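Local coordinates for succinoglycan biosynthesis protein (PDB 3B55), which is of unproven function but binds calcium and belongs to the erythromycin esterase family, so it is probably a hydrolase-like enzyme despite its succinoglycan biosynthesis name, at residues I42-L46 / I374-V378; W116-E121 / S175-V180; G170-Q174 / A286-A291; V343-Y348 / P359-S365. The protein carries 1 engineered substitution. One frame throughout, in Å; residues are numbered along the deposited sequence.

Interaction 1: residues I42-L46 / I374-V378; sequences IAKWL and IFGQV
The ring of Phe375 receives Leu46 on one face: CD1 of Leu46 stands 4.0 Å from the ring centroid and only 4° off the normal, a CH-pi contact. The second methyl of Leu46, CD2, reaches the CE1 and CZ side of the same ring, 3.9 Å from CZ of Phe375. Around the rest of the ring, side chains of strands 382-386 and 429-433 and Trp397 make further contacts. Leu46 forks at the end of a side chain whose CG is anti to its carbonyl carbon (chi1 -64°), and CD1 also meets CG2 of Ile374 at 3.9 Å. That CG2 branch points into the same apolar patch as CG2 of Ile42. Alongside, the single methyl of Ala43 lets the two backbones come close: its CB lies 3.8 Å from the carbonyl O of Ile374. Farther along the chain, CG2 of Val378 touches CB of Leu46 at 3.9 Å, while Gln377 contributes its CB, near CB of Ala43. No hydrogen bond crosses. This is helix-to-helix hydrophobic packing, joining the N-terminal helix 39-49 to the short helix 371-376 at one end of the mixed sheet.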
loop_
_atom_site.group_PDB
_atom_site.type_symbol
_atom_site.label_atom_id
_atom_site.label_comp_id
_atom_site.label_asym_id
_atom_site.label_seq_id
_atom_site.Cartn_x
_atom_site.Cartn_y
_atom_site.Cartn_z
ATOM N N ILE A 42 3.907 -26.617 17.169
ATOM C CA ILE A 42 4.186 -25.690 16.081
ATOM C C ILE A 42 4.642 -24.361 16.680
ATOM O O ILE A 42 5.610 -23.764 16.214
ATOM C CB ILE A 42 2.924 -25.458 15.220
ATOM C CG1 ILE A 42 2.592 -26.734 14.436
ATOM C CG2 ILE A 42 3.136 -24.280 14.285
ATOM C CD1 ILE A 42 1.248 -26.695 13.727
ATOM N N ALA A 43 3.941 -23.917 17.724
ATOM C CA ALA A 43 4.253 -22.657 18.395
ATOM C C ALA A 43 5.639 -22.678 19.033
ATOM O O ALA A 43 6.219 -21.625 19.306
ATOM C CB ALA A 43 3.200 -22.354 19.446
ATOM N N LYS A 44 6.162 -23.876 19.280
ATOM C CA LYS A 44 7.481 -24.018 19.877
ATOM C C LYS A 44 8.543 -23.989 18.788
ATOM O O LYS A 44 9.668 -23.551 19.020
ATOM C CB LYS A 44 7.570 -25.323 20.675
ATOM C CG LYS A 44 6.755 -25.313 21.967
ATOM C CD LYS A 44 7.657 -25.537 23.174
ATOM C CE LYS A 44 6.990 -25.129 24.492
ATOM N NZ LYS A 44 6.348 -26.253 25.236
ATOM N N TRP A 45 8.180 -24.459 17.598
ATOM C CA TRP A 45 9.095 -24.466 16.459
ATOM C C TRP A 45 9.251 -23.013 16.006
ATOM O O TRP A 45 10.337 -22.585 15.609
ATOM C CB TRP A 45 8.503 -25.305 15.325
ATOM C CG TRP A 45 9.368 -25.435 14.104
ATOM C CD1 TRP A 45 10.132 -26.515 13.752
ATOM C CD2 TRP A 45 9.534 -24.467 13.059
ATOM N NE1 TRP A 45 10.759 -26.280 12.548
ATOM C CE2 TRP A 45 10.408 -25.032 12.101
ATOM C CE3 TRP A 45 9.028 -23.179 12.835
ATOM C CZ2 TRP A 45 10.789 -24.352 10.938
ATOM C CZ3 TRP A 45 9.407 -22.500 11.675
ATOM C CH2 TRP A 45 10.278 -23.091 10.742
ATOM N N LEU A 46 8.153 -22.266 16.073
ATOM C CA LEU A 46 8.141 -20.857 15.690
ATOM C C LEU A 46 9.048 -20.049 16.607
ATOM O O LEU A 46 9.731 -19.125 16.164
ATOM C CB LEU A 46 6.723 -20.292 15.779
ATOM C CG LEU A 46 5.671 -20.869 14.836
ATOM C CD1 LEU A 46 4.301 -20.355 15.234
ATOM C CD2 LEU A 46 5.998 -20.489 13.404
ATOM N N ILE A 374 -1.832 -18.863 17.743
ATOM C CA ILE A 374 -0.632 -19.666 17.617
ATOM C C ILE A 374 0.653 -18.838 17.648
ATOM O O ILE A 374 1.551 -19.132 18.441
ATOM C CB ILE A 374 -0.740 -20.548 16.363
ATOM C CG1 ILE A 374 -1.869 -21.567 16.592
ATOM C CG2 ILE A 374 0.583 -21.247 16.084
ATOM C CD1 ILE A 374 -2.232 -22.416 15.388
ATOM N N PHE A 375 0.753 -17.812 16.805
ATOM C CA PHE A 375 1.939 -16.955 16.821
ATOM C C PHE A 375 1.943 -16.167 18.136
ATOM O O PHE A 375 2.992 -15.749 18.624
ATOM C CB PHE A 375 1.923 -15.980 15.636
ATOM C CG PHE A 375 2.535 -16.540 14.379
ATOM C CD1 PHE A 375 3.881 -16.347 14.101
ATOM C CD2 PHE A 375 1.767 -17.288 13.489
ATOM C CE1 PHE A 375 4.459 -16.891 12.956
ATOM C CE2 PHE A 375 2.330 -17.834 12.347
ATOM C CZ PHE A 375 3.681 -17.635 12.078
ATOM N N GLY A 376 0.758 -15.979 18.708
ATOM C CA GLY A 376 0.641 -15.252 19.958
ATOM C C GLY A 376 1.201 -15.994 21.160
ATOM O O GLY A 376 1.367 -15.404 22.228
ATOM N N GLN A 377 1.483 -17.285 21.005
ATOM C CA GLN A 377 2.034 -18.062 22.109
ATOM C C GLN A 377 3.566 -18.016 22.153
ATOM O O GLN A 377 4.181 -18.562 23.074
ATOM C CB GLN A 377 1.559 -19.515 22.036
ATOM C CG GLN A 377 0.046 -19.681 22.160
ATOM C CD GLN A 377 -0.527 -18.899 23.325
ATOM O OE1 GLN A 377 -1.054 -17.802 23.147
ATOM N NE2 GLN A 377 -0.412 -19.451 24.527
ATOM N N VAL A 378 4.178 -17.378 21.155
ATOM C CA VAL A 378 5.631 -17.249 21.128
ATOM C C VAL A 378 6.003 -16.263 22.234
ATOM O O VAL A 378 5.429 -15.180 22.309
ATOM C CB VAL A 378 6.118 -16.715 19.766
ATOM C CG1 VAL A 378 7.597 -16.359 19.838
ATOM C CG2 VAL A 378 5.877 -17.768 18.689
#

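Interaction 2: residues W116-E121 / S175-V180; sequences WDRALE and SVNENV
OD2 of Asp117 is gripped by two donors from the 175-180 segment. The hydroxyl OG of Ser175 gives its proton to the syn lone pair of OD2 of Asp117 at 3.1 Å, and the backbone N of Asn177 binds the same OD2 at 2.9 Å on the anti side, 29° out of the carboxylate plane. Asp117 suits the place because its short side chain, with CG between backbone N and carbonyl carbon (chi1 50°), carries the carboxylate directly to the loop. The amide of Asn177 stacks on this carboxylate with the planes 5° apart. The carbonyl O of Ser175 also comes close to OD2, but both are acceptors; a water bridges the segments, donating to that carbonyl and accepting from the backbone N of Asp117. A second grip falls on the carbonyl O of Asp117: ND2 of Asn179 donates to it at 2.9 Å, from above the carbonyl plane, while the backbone N of Leu120 reaches it from the opposite face. Nearby, CG2 of Val180 fills an apolar corner, 3.6 Å from CB of Asp117, 3.7 Å from CD1 of Leu120 and in plane at the edge of the Trp116 ring, 3.9 Å from CD1 of Trp116. Arg118 turns its guanidinium to the carbonyl of His136. The chemistry implies that one buried carboxylate ties the start of helix 116-128 to the loop leading into helix 178-192; its two donors would probably favour the anion, although the carbonyl O of Ser175 would work against it.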
loop_
_atom_site.group_PDB
_atom_site.type_symbol
_atom_site.label_atom_id
_atom_site.label_comp_id
_atom_site.label_asym_id
_atom_site.label_seq_id
_atom_site.Cartn_x
_atom_site.Cartn_y
_atom_site.Cartn_z
ATOM N N TRP A 116 -2.778 8.645 -5.504
ATOM C CA TRP A 116 -1.645 9.108 -6.288
ATOM C C TRP A 116 -1.553 10.631 -6.276
ATOM O O TRP A 116 -0.455 11.179 -6.217
ATOM C CB TRP A 116 -1.758 8.579 -7.724
ATOM C CG TRP A 116 -0.876 9.275 -8.719
ATOM C CD1 TRP A 116 -1.075 10.510 -9.273
ATOM C CD2 TRP A 116 0.332 8.766 -9.297
ATOM N NE1 TRP A 116 -0.065 10.800 -10.163
ATOM C CE2 TRP A 116 0.810 9.745 -10.198
ATOM C CE3 TRP A 116 1.054 7.577 -9.145
ATOM C CZ2 TRP A 116 1.984 9.570 -10.943
ATOM C CZ3 TRP A 116 2.224 7.402 -9.888
ATOM C CH2 TRP A 116 2.673 8.394 -10.775
ATOM N N ASP A 117 -2.696 11.310 -6.330
ATOM C CA ASP A 117 -2.698 12.771 -6.327
ATOM C C ASP A 117 -2.238 13.367 -5.003
ATOM O O ASP A 117 -1.452 14.317 -4.978
ATOM C CB ASP A 117 -4.090 13.327 -6.668
ATOM C CG ASP A 117 -5.195 12.704 -5.840
ATOM O OD1 ASP A 117 -4.932 12.279 -4.696
ATOM O OD2 ASP A 117 -6.340 12.648 -6.334
ATOM N N ARG A 118 -2.729 12.811 -3.903
ATOM C CA ARG A 118 -2.375 13.306 -2.585
ATOM C C ARG A 118 -0.883 13.105 -2.314
ATOM O O ARG A 118 -0.228 13.974 -1.734
ATOM C CB ARG A 118 -3.251 12.606 -1.530
ATOM C CG ARG A 118 -4.747 12.820 -1.798
ATOM C CD ARG A 118 -5.694 11.978 -0.940
ATOM N NE ARG A 118 -5.903 12.540 0.387
ATOM C CZ ARG A 118 -7.095 12.789 0.918
ATOM N NH1 ARG A 118 -8.212 12.530 0.240
ATOM N NH2 ARG A 118 -7.166 13.282 2.144
ATOM N N ALA A 119 -0.338 11.979 -2.765
ATOM C CA ALA A 119 1.080 11.693 -2.555
ATOM C C ALA A 119 1.998 12.650 -3.326
ATOM O O ALA A 119 3.162 12.815 -2.966
ATOM C CB ALA A 119 1.387 10.252 -2.941
ATOM N N LEU A 120 1.485 13.270 -4.388
ATOM C CA LEU A 120 2.282 14.219 -5.160
ATOM C C LEU A 120 2.740 15.332 -4.222
ATOM O O LEU A 120 3.814 15.904 -4.402
ATOM C CB LEU A 120 1.454 14.825 -6.299
ATOM C CG LEU A 120 1.068 13.904 -7.459
ATOM C CD1 LEU A 120 0.216 14.671 -8.461
ATOM C CD2 LEU A 120 2.329 13.366 -8.130
ATOM N N GLU A 121 1.913 15.616 -3.217
ATOM C CA GLU A 121 2.190 16.650 -2.225
ATOM C C GLU A 121 3.088 16.130 -1.105
ATOM O O GLU A 121 3.828 16.895 -0.489
ATOM C CB GLU A 121 0.884 17.162 -1.616
ATOM C CG GLU A 121 -0.025 17.919 -2.575
ATOM C CD GLU A 121 0.518 19.287 -2.961
ATOM O OE1 GLU A 121 1.396 19.817 -2.246
ATOM O OE2 GLU A 121 0.054 19.838 -3.984
ATOM N N SER A 175 -9.636 9.229 -6.026
ATOM C CA SER A 175 -9.876 10.555 -6.578
ATOM C C SER A 175 -8.717 10.997 -7.476
ATOM O O SER A 175 -7.636 10.412 -7.463
ATOM C CB SER A 175 -10.053 11.576 -5.451
ATOM O OG SER A 175 -8.835 11.769 -4.753
ATOM N N VAL A 176 -8.966 12.034 -8.263
ATOM C CA VAL A 176 -7.971 12.598 -9.168
ATOM C C VAL A 176 -8.103 14.105 -9.037
ATOM O O VAL A 176 -8.818 14.749 -9.815
ATOM C CB VAL A 176 -8.251 12.216 -10.627
ATOM C CG1 VAL A 176 -7.221 12.872 -11.532
ATOM C CG2 VAL A 176 -8.228 10.701 -10.782
ATOM N N ASN A 177 -7.421 14.668 -8.049
ATOM C CA ASN A 177 -7.503 16.102 -7.822
ATOM C C ASN A 177 -6.867 16.916 -8.940
ATOM O O ASN A 177 -6.255 16.377 -9.856
ATOM C CB ASN A 177 -6.886 16.453 -6.466
ATOM C CG ASN A 177 -7.527 15.670 -5.321
ATOM O OD1 ASN A 177 -8.723 15.361 -5.363
ATOM N ND2 ASN A 177 -6.742 15.355 -4.295
ATOM N N GLU A 178 -7.015 18.228 -8.844
ATOM C CA GLU A 178 -6.511 19.150 -9.844
ATOM C C GLU A 178 -4.990 19.172 -10.052
ATOM O O GLU A 178 -4.526 19.466 -11.158
ATOM C CB GLU A 178 -7.035 20.553 -9.517
ATOM C CG GLU A 178 -7.052 21.519 -10.681
ATOM C CD GLU A 178 -7.925 22.733 -10.403
ATOM O OE1 GLU A 178 -7.953 23.660 -11.246
ATOM O OE2 GLU A 178 -8.588 22.755 -9.341
ATOM N N ASN A 179 -4.204 18.859 -9.025
ATOM C CA ASN A 179 -2.752 18.878 -9.202
ATOM C C ASN A 179 -2.285 17.912 -10.284
ATOM O O ASN A 179 -1.307 18.178 -10.978
ATOM C CB ASN A 179 -2.020 18.590 -7.879
ATOM C CG ASN A 179 -2.565 17.371 -7.148
ATOM O OD1 ASN A 179 -3.539 16.744 -7.578
ATOM N ND2 ASN A 179 -1.926 17.024 -6.035
ATOM N N VAL A 180 -2.985 16.796 -10.438
ATOM C CA VAL A 180 -2.619 15.825 -11.462
ATOM C C VAL A 180 -2.847 16.444 -12.839
ATOM O O VAL A 180 -2.015 16.317 -13.733
ATOM C CB VAL A 180 -3.464 14.536 -11.338
ATOM C CG1 VAL A 180 -3.321 13.687 -12.598
ATOM C CG2 VAL A 180 -3.017 13.748 -10.118
HETATM O O HOH W 1 -5.160 9.446 -6.984
#

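Interaction 3: residues G170-Q174 / A286-A291; sequences GMDIQ and AMYENA
Strand 170-172 and helix 286-291 run nearly antiparallel, at 163°, with their axes 6.8 Å apart. The backbones come close at Met171 and Met287, whose CA atoms are 4.7 Å apart, and CA of Met287 makes a CH...O contact of 3.4 Å with O of Met171. Both methionines are selenomethionines. Met171 is extended beyond CG and runs across the helix, its CB over the carbonyl O of Met287 and its SE close to CB of Met287; its CG meets SE of Met287 at 3.9 Å. Met287 is bent at chi2 and chi3, which folds its SE back to the strand, beside the carboxylate of Asp172. A long, flexible, unbranched chain suits such a place, following the uneven surface between sheet and helix. Strand 167-172 is an edge strand of the mixed sheet, so helix 278-298 packs on the edge of an alpha/beta core; Val303 of strand 301-306, two strands in, touches Met171. Past the strand end, CD1 of Ile173 reaches CB of Ala286 at 3.7 Å. CB of Asp172 points away from segment 286-291, yet its OD1 accepts from NE2 of His283, one turn before Met287, and from the backbone N of Ile173 at 2.6 Å.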
loop_
_atom_site.group_PDB
_atom_site.type_symbol
_atom_site.label_atom_id
_atom_site.label_comp_id
_atom_site.label_asym_id
_atom_site.label_seq_id
_atom_site.Cartn_x
_atom_site.Cartn_y
_atom_site.Cartn_z
ATOM N N GLY A 170 1.898 7.390 -4.605
ATOM C CA GLY A 170 0.595 6.930 -4.165
ATOM C C GLY A 170 0.016 6.016 -5.236
ATOM O O GLY A 170 -0.088 6.402 -6.405
HETATM N N MSE A 171 -0.367 4.803 -4.857
HETATM C CA MSE A 171 -0.917 3.880 -5.833
HETATM C C MSE A 171 -2.447 3.852 -5.870
HETATM O O MSE A 171 -3.031 3.256 -6.776
HETATM C CB MSE A 171 -0.376 2.473 -5.576
HETATM C CG MSE A 171 -0.905 1.820 -4.315
HETATM SE SE MSE A 171 -0.175 0.045 -4.034
HETATM C CE MSE A 171 -0.514 -0.117 -2.132
ATOM N N ASP A 172 -3.098 4.502 -4.904
ATOM C CA ASP A 172 -4.561 4.498 -4.868
ATOM C C ASP A 172 -5.202 5.557 -5.762
ATOM O O ASP A 172 -4.588 6.580 -6.072
ATOM C CB ASP A 172 -5.064 4.670 -3.436
ATOM C CG ASP A 172 -6.388 3.986 -3.209
ATOM O OD1 ASP A 172 -7.036 3.612 -4.210
ATOM O OD2 ASP A 172 -6.788 3.828 -2.038
ATOM N N ILE A 173 -6.451 5.306 -6.155
ATOM C CA ILE A 173 -7.195 6.205 -7.037
ATOM C C ILE A 173 -8.630 6.499 -6.587
ATOM O O ILE A 173 -9.562 6.381 -7.382
ATOM C CB ILE A 173 -7.287 5.613 -8.452
ATOM C CG1 ILE A 173 -7.856 4.194 -8.366
ATOM C CG2 ILE A 173 -5.925 5.613 -9.114
ATOM C CD1 ILE A 173 -8.195 3.581 -9.707
ATOM N N GLN A 174 -8.818 6.885 -5.333
ATOM C CA GLN A 174 -10.157 7.179 -4.853
ATOM C C GLN A 174 -10.573 8.557 -5.363
ATOM O O GLN A 174 -11.709 8.995 -5.171
ATOM C CB GLN A 174 -10.179 7.129 -3.325
ATOM C CG GLN A 174 -9.425 5.929 -2.765
ATOM C CD GLN A 174 -10.197 5.188 -1.689
ATOM O OE1 GLN A 174 -11.262 4.628 -1.948
ATOM N NE2 GLN A 174 -9.658 5.179 -0.474
ATOM N N ALA A 286 -5.294 -1.373 -10.851
ATOM C CA ALA A 286 -4.702 -0.040 -10.919
ATOM C C ALA A 286 -3.590 0.153 -9.879
ATOM O O ALA A 286 -2.517 0.654 -10.209
ATOM C CB ALA A 286 -5.792 1.025 -10.721
HETATM N N MSE A 287 -3.847 -0.220 -8.626
HETATM C CA MSE A 287 -2.834 -0.073 -7.577
HETATM C C MSE A 287 -1.591 -0.868 -7.955
HETATM O O MSE A 287 -0.462 -0.430 -7.725
HETATM C CB MSE A 287 -3.358 -0.568 -6.221
HETATM C CG MSE A 287 -4.575 0.189 -5.697
HETATM SE SE MSE A 287 -4.530 0.488 -3.765
HETATM C CE MSE A 287 -4.974 -1.292 -3.166
ATOM N N TYR A 288 -1.820 -2.044 -8.531
ATOM C CA TYR A 288 -0.756 -2.941 -8.979
ATOM C C TYR A 288 0.066 -2.248 -10.052
ATOM O O TYR A 288 1.298 -2.237 -9.991
ATOM C CB TYR A 288 -1.370 -4.223 -9.565
ATOM C CG TYR A 288 -0.557 -4.882 -10.661
ATOM C CD1 TYR A 288 0.707 -5.413 -10.401
ATOM C CD2 TYR A 288 -1.063 -4.996 -11.957
ATOM C CE1 TYR A 288 1.447 -6.042 -11.402
ATOM C CE2 TYR A 288 -0.330 -5.632 -12.970
ATOM C CZ TYR A 288 0.924 -6.151 -12.685
ATOM O OH TYR A 288 1.661 -6.780 -13.669
ATOM N N GLU A 289 -0.637 -1.675 -11.031
ATOM C CA GLU A 289 -0.003 -0.983 -12.152
ATOM C C GLU A 289 0.829 0.201 -11.688
ATOM O O GLU A 289 1.912 0.450 -12.216
ATOM C CB GLU A 289 -1.060 -0.492 -13.157
ATOM C CG GLU A 289 -1.852 -1.597 -13.840
ATOM C CD GLU A 289 -2.736 -1.078 -14.974
ATOM O OE1 GLU A 289 -3.029 0.141 -14.998
ATOM O OE2 GLU A 289 -3.152 -1.895 -15.828
ATOM N N ASN A 290 0.323 0.924 -10.696
ATOM C CA ASN A 290 1.031 2.085 -10.179
ATOM C C ASN A 290 2.271 1.679 -9.402
ATOM O O ASN A 290 3.284 2.371 -9.443
ATOM C CB ASN A 290 0.086 2.923 -9.315
ATOM C CG ASN A 290 -1.029 3.548 -10.138
ATOM O OD1 ASN A 290 -2.082 3.936 -9.613
ATOM N ND2 ASN A 290 -0.799 3.652 -11.443
ATOM N N ALA A 291 2.190 0.549 -8.704
ATOM C CA ALA A 291 3.322 0.044 -7.940
ATOM C C ALA A 291 4.347 -0.530 -8.922
ATOM O O ALA A 291 5.556 -0.423 -8.709
ATOM C CB ALA A 291 2.861 -1.031 -6.980
#

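Interaction 4: residues V343-Y348 / P359-S365; sequences VYEGQY and PYGTLKS
A beta hairpin joins strands 346-351 and 357-362, and at its open end Tyr348 lays its ring over Gly361. CA of Gly361 stands 3.6 Å from the ring centroid of Tyr348, 14° off the normal, a CH-pi contact; the hydrogen-only Gly361 lets the ring lie flat on its CA. Tyr348 is placed there by a CG between backbone N and carbonyl carbon (chi1 52°), which swings the ring across the partner strand. Tyr348 and Gly361 form the antiparallel hydrogen-bonded pair: N of Tyr348 to O of Gly361 and N of Gly361 to O of Tyr348 are both 3.0 Å. Next to it, Gln347 and Thr362 make the non-hydrogen-bonded pair, with both side chains on the face away from the Tyr348 ring. Farther along, N of Leu363 donates to O of Gly346 at 2.8 Å, almost straight at 178°. Gly346 has a positive phi, in a region readily open to glycine. Leu363 tucks its branches inward, CD1 on CG2 of Val343 at 3.6 Å and CD2 beside CE1 of Tyr348, an apolar knot that Val436 also joins. Ser365 then bonds from OG to O of Tyr344 at 2.7 Å, in the carbonyl plane and on a lone pair. Its CB meets CD1 of the Tyr344 ring at 3.6 Å, and a water links OH of Tyr344 to O of Ser365.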
loop_
_atom_site.group_PDB
_atom_site.type_symbol
_atom_site.label_atom_id
_atom_site.label_comp_id
_atom_site.label_asym_id
_atom_site.label_seq_id
_atom_site.Cartn_x
_atom_site.Cartn_y
_atom_site.Cartn_z
ATOM N N VAL A 343 -0.959 -9.639 14.566
ATOM C CA VAL A 343 -1.157 -9.231 15.941
ATOM C C VAL A 343 -1.700 -10.348 16.817
ATOM O O VAL A 343 -1.899 -11.472 16.357
ATOM C CB VAL A 343 -2.120 -8.038 15.985
ATOM C CG1 VAL A 343 -1.483 -6.835 15.296
ATOM C CG2 VAL A 343 -3.425 -8.407 15.291
ATOM N N TYR A 344 -1.948 -10.018 18.081
ATOM C CA TYR A 344 -2.473 -10.973 19.045
ATOM C C TYR A 344 -3.422 -10.312 20.050
ATOM O O TYR A 344 -4.626 -10.560 20.031
ATOM C CB TYR A 344 -1.313 -11.658 19.772
ATOM C CG TYR A 344 -1.749 -12.674 20.800
ATOM C CD1 TYR A 344 -2.687 -13.657 20.482
ATOM C CD2 TYR A 344 -1.233 -12.649 22.096
ATOM C CE1 TYR A 344 -3.104 -14.587 21.428
ATOM C CE2 TYR A 344 -1.641 -13.578 23.052
ATOM C CZ TYR A 344 -2.575 -14.543 22.711
ATOM O OH TYR A 344 -2.980 -15.461 23.653
ATOM N N GLU A 345 -2.887 -9.465 20.922
ATOM C CA GLU A 345 -3.722 -8.791 21.909
ATOM C C GLU A 345 -3.563 -7.278 21.823
ATOM O O GLU A 345 -2.571 -6.774 21.284
ATOM C CB GLU A 345 -3.369 -9.257 23.327
ATOM C CG GLU A 345 -3.560 -10.750 23.578
ATOM C CD GLU A 345 -3.194 -11.161 25.002
ATOM O OE1 GLU A 345 -2.128 -10.727 25.491
ATOM O OE2 GLU A 345 -3.964 -11.927 25.623
ATOM N N GLY A 346 -4.552 -6.554 22.345
ATOM C CA GLY A 346 -4.484 -5.105 22.319
ATOM C C GLY A 346 -5.698 -4.407 21.737
ATOM O O GLY A 346 -6.723 -5.033 21.466
ATOM N N GLN A 347 -5.567 -3.097 21.544
ATOM C CA GLN A 347 -6.636 -2.283 20.990
ATOM C C GLN A 347 -6.142 -1.504 19.781
ATOM O O GLN A 347 -4.948 -1.228 19.653
ATOM C CB GLN A 347 -7.170 -1.322 22.051
ATOM C CG GLN A 347 -7.615 -2.030 23.319
ATOM C CD GLN A 347 -8.185 -1.083 24.347
ATOM O OE1 GLN A 347 -9.327 -0.633 24.232
ATOM N NE2 GLN A 347 -7.383 -0.761 25.358
ATOM N N TYR A 348 -7.066 -1.146 18.900
ATOM C CA TYR A 348 -6.717 -0.420 17.692
ATOM C C TYR A 348 -7.851 0.494 17.268
ATOM O O TYR A 348 -8.983 0.348 17.736
ATOM C CB TYR A 348 -6.429 -1.408 16.561
ATOM C CG TYR A 348 -7.528 -2.435 16.356
ATOM C CD1 TYR A 348 -7.599 -3.582 17.151
ATOM C CD2 TYR A 348 -8.517 -2.248 15.387
ATOM C CE1 TYR A 348 -8.624 -4.516 16.988
ATOM C CE2 TYR A 348 -9.543 -3.177 15.216
ATOM C CZ TYR A 348 -9.591 -4.301 16.021
ATOM O OH TYR A 348 -10.614 -5.200 15.882
ATOM N N PRO A 359 -10.642 4.469 18.938
ATOM C CA PRO A 359 -10.090 3.296 19.624
ATOM C C PRO A 359 -11.167 2.325 20.100
ATOM O O PRO A 359 -11.243 2.012 21.287
ATOM C CB PRO A 359 -9.335 3.914 20.787
ATOM C CG PRO A 359 -10.242 5.072 21.153
ATOM C CD PRO A 359 -10.568 5.665 19.800
ATOM N N TYR A 360 -11.976 1.830 19.165
ATOM C CA TYR A 360 -13.062 0.915 19.502
ATOM C C TYR A 360 -12.761 -0.533 19.169
ATOM O O TYR A 360 -13.610 -1.403 19.327
ATOM C CB TYR A 360 -14.339 1.352 18.776
ATOM C CG TYR A 360 -14.576 2.843 18.856
ATOM C CD1 TYR A 360 -14.594 3.628 17.707
ATOM C CD2 TYR A 360 -14.727 3.475 20.090
ATOM C CE1 TYR A 360 -14.749 5.021 17.784
ATOM C CE2 TYR A 360 -14.889 4.855 20.182
ATOM C CZ TYR A 360 -14.892 5.624 19.027
ATOM O OH TYR A 360 -15.012 6.990 19.126
ATOM N N GLY A 361 -11.546 -0.793 18.708
ATOM C CA GLY A 361 -11.190 -2.150 18.359
ATOM C C GLY A 361 -10.466 -2.856 19.482
ATOM O O GLY A 361 -9.566 -2.294 20.104
ATOM N N THR A 362 -10.876 -4.090 19.760
ATOM C CA THR A 362 -10.237 -4.886 20.798
ATOM C C THR A 362 -9.958 -6.251 20.202
ATOM O O THR A 362 -10.856 -6.901 19.670
ATOM C CB THR A 362 -11.141 -5.064 22.019
ATOM O OG1 THR A 362 -11.612 -3.786 22.454
ATOM C CG2 THR A 362 -10.366 -5.723 23.157
ATOM N N LEU A 363 -8.708 -6.685 20.276
ATOM C CA LEU A 363 -8.344 -7.984 19.729
ATOM C C LEU A 363 -8.851 -9.124 20.603
ATOM O O LEU A 363 -8.730 -9.070 21.827
ATOM C CB LEU A 363 -6.824 -8.079 19.575
ATOM C CG LEU A 363 -6.234 -7.222 18.455
ATOM C CD1 LEU A 363 -4.713 -7.284 18.484
ATOM C CD2 LEU A 363 -6.768 -7.724 17.122
ATOM N N LYS A 364 -9.438 -10.133 19.960
ATOM C CA LYS A 364 -9.952 -11.320 20.645
ATOM C C LYS A 364 -9.428 -12.559 19.927
ATOM O O LYS A 364 -10.133 -13.157 19.112
ATOM C CB LYS A 364 -11.485 -11.367 20.629
ATOM C CG LYS A 364 -12.179 -10.162 21.226
ATOM C CD LYS A 364 -13.640 -10.464 21.559
ATOM C CE LYS A 364 -13.779 -11.458 22.716
ATOM N NZ LYS A 364 -13.549 -12.880 22.334
ATOM N N SER A 365 -8.186 -12.931 20.211
ATOM C CA SER A 365 -7.589 -14.104 19.590
ATOM C C SER A 365 -7.873 -15.288 20.503
ATOM O O SER A 365 -6.968 -15.876 21.090
ATOM C CB SER A 365 -6.089 -13.907 19.427
ATOM O OG SER A 365 -5.822 -12.683 18.774
HETATM O O HOH W 2 -6.738 -11.358 21.970
HETATM O O HOH W 3 -5.595 -15.644 23.599
HETATM O O HOH W 4 -6.750 -8.047 23.409
HETATM O O HOH W 5 -10.742 -0.693 22.267
#

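The contacts spread along the chain on either side of the calcium site formed by His85 and Glu113. Interaction 3 lies nearest: the Asp172 side chain is about 6 Å from the calcium ion and that of Met171 about 4 Å from the Glu113 side chain. Interaction 2 abuts it, centres 12 Å apart, and the backbone N of Trp116 lies 2.8 Å from O of Asp172, a probable hydrogen bond. Interaction 4 approaches from another direction, with the Tyr348 side chain about 13 Å from the ion. Its far end touches interaction 1, where OE1 of Gln377 is 3.1 Å from OH of Tyr344. Interactions 1 and 2 have centres 43 Å apart, on opposite sides of the chain centre.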